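Type III effector HopU1 (Pseudomonas syringae pv. tomato, PDB 3U0J) is a type III effector that probably transfers ADP-ribose from NAD+ to arginines of host proteins, its RNA-binding target acting in plant immunity. Local coordinates at residues D66-K71 and E91-Y96. Sequence-based numbering, arbitrary orientation.
Sequences DDLMDK and ECSAIY
Leu68 lays one methyl over a face of the Tyr96 ring: CD2 of Leu68 stands 3.8 Å from the centroid of the Tyr96 ring and 14° off its normal, a CH-pi contact offset toward the rim. The other methyl, CD1 of Leu68, comes within 3.8 Å of a single ring atom, Tyr96 CD1, and the two side chains cross at about a right angle. With CG anti to the backbone N (chi1 -174°) the Tyr96 ring reaches out from its own helix toward 66-71, and chi2 of -83° turns a face to Leu68. Ser93, one turn earlier, faces Leu68 where the CA atoms come nearest, 5.9 Å between Leu68 CA and Ser93 CA, and Ser93 OG packs 3.5 Å from Leu68 CB. Met69 starts out pointing away, but bends at chi2 and chi3 and doubles back, bringing its CE to 3.3 Å from Ser93 OG. The serine hydroxyl oxygen thus lies beside Leu68 CB and Met69 CE, while its hydrogen bond runs back to Pro89 O within its own helix. What joins the segments is therefore van der Waals and CH-pi packing. Their axes approach to 9.2 Å, and the chain directions differ by 122°, nearer antiparallel than parallel. Further out, Phe47 of helix 41-52 touches Ser93, and Tyr48 of that helix touches Met69 and hydrogen-bonds Asp66 OD1. Glu91, pointing away from 66-71, forms a salt bridge with Arg157, and Ile95 packs on Leu151 and Leu158. Helix 89-99 is in this way packed between the short helix 65-71 and the long helix 145-162, within the helical part of the chain, apart from the mixed sheet that includes strand 263-269.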
loop_
_atom_site.group_PDB
_atom_site.type_symbol
_atom_site.label_atom_id
_atom_site.label_comp_id
_atom_site.label_asym_id
_atom_site.label_seq_id
_atom_site.Cartn_x
_atom_site.Cartn_y
_atom_site.Cartn_z
ATOM N N ASP A 66 20.213 -3.017 -5.349
ATOM C CA ASP A 66 21.489 -2.476 -4.895
ATOM C C ASP A 66 21.416 -0.949 -4.894
ATOM O O ASP A 66 21.742 -0.309 -3.902
ATOM C CB ASP A 66 22.653 -2.968 -5.751
ATOM C CG ASP A 66 22.964 -4.439 -5.533
ATOM O OD1 ASP A 66 22.572 -4.977 -4.473
ATOM O OD2 ASP A 66 23.603 -5.055 -6.420
ATOM N N ASP A 67 20.971 -0.362 -5.997
ATOM C CA ASP A 67 20.722 1.071 -6.013
ATOM C C ASP A 67 19.837 1.519 -4.841
ATOM O O ASP A 67 20.056 2.580 -4.257
ATOM C CB ASP A 67 20.069 1.486 -7.326
ATOM C CG ASP A 67 20.932 1.193 -8.526
ATOM O OD1 ASP A 67 22.180 1.251 -8.397
ATOM O OD2 ASP A 67 20.346 0.917 -9.605
ATOM N N LEU A 68 18.824 0.735 -4.500
ATOM C CA LEU A 68 17.947 1.141 -3.408
ATOM C C LEU A 68 18.630 0.985 -2.061
ATOM O O LEU A 68 18.559 1.881 -1.208
ATOM C CB LEU A 68 16.648 0.354 -3.422
ATOM C CG LEU A 68 15.752 0.742 -4.588
ATOM C CD1 LEU A 68 14.535 -0.154 -4.594
ATOM C CD2 LEU A 68 15.379 2.221 -4.511
ATOM N N MET A 69 19.295 -0.159 -1.886
ATOM C CA MET A 69 19.997 -0.489 -0.651
ATOM C C MET A 69 20.988 0.620 -0.382
ATOM O O MET A 69 21.382 0.887 0.758
ATOM C CB MET A 69 20.712 -1.829 -0.784
ATOM C CG MET A 69 19.784 -3.035 -0.642
ATOM S SD MET A 69 19.431 -3.452 1.052
ATOM C CE MET A 69 17.878 -2.714 1.196
ATOM N N ASP A 70 21.364 1.303 -1.444
ATOM C CA ASP A 70 22.348 2.335 -1.312
ATOM C C ASP A 70 21.690 3.664 -0.924
ATOM O O ASP A 70 22.090 4.315 0.032
ATOM C CB ASP A 70 23.128 2.449 -2.602
ATOM C CG ASP A 70 24.359 3.261 -2.429
ATOM O OD1 ASP A 70 25.184 2.856 -1.569
ATOM O OD2 ASP A 70 24.487 4.303 -3.123
ATOM N N LYS A 71 20.656 4.058 -1.645
ATOM C CA LYS A 71 20.035 5.328 -1.342
ATOM C C LYS A 71 19.413 5.270 0.055
ATOM O O LYS A 71 19.370 6.276 0.763
ATOM C CB LYS A 71 19.023 5.730 -2.427
ATOM C CG LYS A 71 17.550 5.670 -2.056
ATOM C CD LYS A 71 16.713 6.423 -3.082
ATOM C CE LYS A 71 15.438 7.002 -2.480
ATOM N NZ LYS A 71 15.283 8.463 -2.801
ATOM N N GLU A 91 13.532 -2.313 4.413
ATOM C CA GLU A 91 12.151 -1.895 4.609
ATOM C C GLU A 91 11.819 -0.683 3.754
ATOM O O GLU A 91 10.775 -0.628 3.092
ATOM C CB GLU A 91 11.867 -1.640 6.087
ATOM C CG GLU A 91 11.617 -2.918 6.851
ATOM C CD GLU A 91 12.076 -2.878 8.296
ATOM O OE1 GLU A 91 12.766 -1.908 8.687
ATOM O OE2 GLU A 91 11.735 -3.818 9.050
ATOM N N CYS A 92 12.717 0.289 3.741
ATOM C CA CYS A 92 12.518 1.421 2.841
ATOM C C CYS A 92 12.313 0.919 1.422
ATOM O O CYS A 92 11.382 1.334 0.744
ATOM C CB CYS A 92 13.699 2.381 2.902
ATOM S SG CYS A 92 13.825 3.176 4.492
ATOM N N SER A 93 13.183 0.004 0.998
ATOM C CA SER A 93 13.142 -0.557 -0.353
ATOM C C SER A 93 11.816 -1.259 -0.651
ATOM O O SER A 93 11.283 -1.157 -1.756
ATOM C CB SER A 93 14.314 -1.527 -0.573
ATOM O OG SER A 93 15.553 -0.885 -0.348
ATOM N N ALA A 94 11.294 -1.985 0.332
ATOM C CA ALA A 94 10.036 -2.670 0.152
ATOM C C ALA A 94 8.941 -1.619 -0.057
ATOM O O ALA A 94 8.104 -1.756 -0.948
ATOM C CB ALA A 94 9.743 -3.544 1.324
ATOM N N ILE A 95 8.946 -0.548 0.729
ATOM C CA ILE A 95 7.935 0.480 0.506
ATOM C C ILE A 95 8.107 1.082 -0.888
ATOM O O ILE A 95 7.156 1.169 -1.663
ATOM C CB ILE A 95 8.038 1.610 1.505
ATOM C CG1 ILE A 95 7.617 1.154 2.892
ATOM C CG2 ILE A 95 7.189 2.774 1.050
ATOM C CD1 ILE A 95 8.000 2.159 3.945
ATOM N N TYR A 96 9.328 1.500 -1.198
ATOM C CA TYR A 96 9.622 2.079 -2.504
ATOM C C TYR A 96 9.115 1.177 -3.627
ATOM O O TYR A 96 8.339 1.615 -4.473
ATOM C CB TYR A 96 11.125 2.319 -2.662
ATOM C CG TYR A 96 11.515 3.044 -3.935
ATOM C CD1 TYR A 96 11.669 2.357 -5.130
ATOM C CD2 TYR A 96 11.756 4.413 -3.934
ATOM C CE1 TYR A 96 12.039 3.018 -6.302
ATOM C CE2 TYR A 96 12.129 5.083 -5.087
ATOM C CZ TYR A 96 12.269 4.390 -6.271
ATOM O OH TYR A 96 12.631 5.060 -7.433
#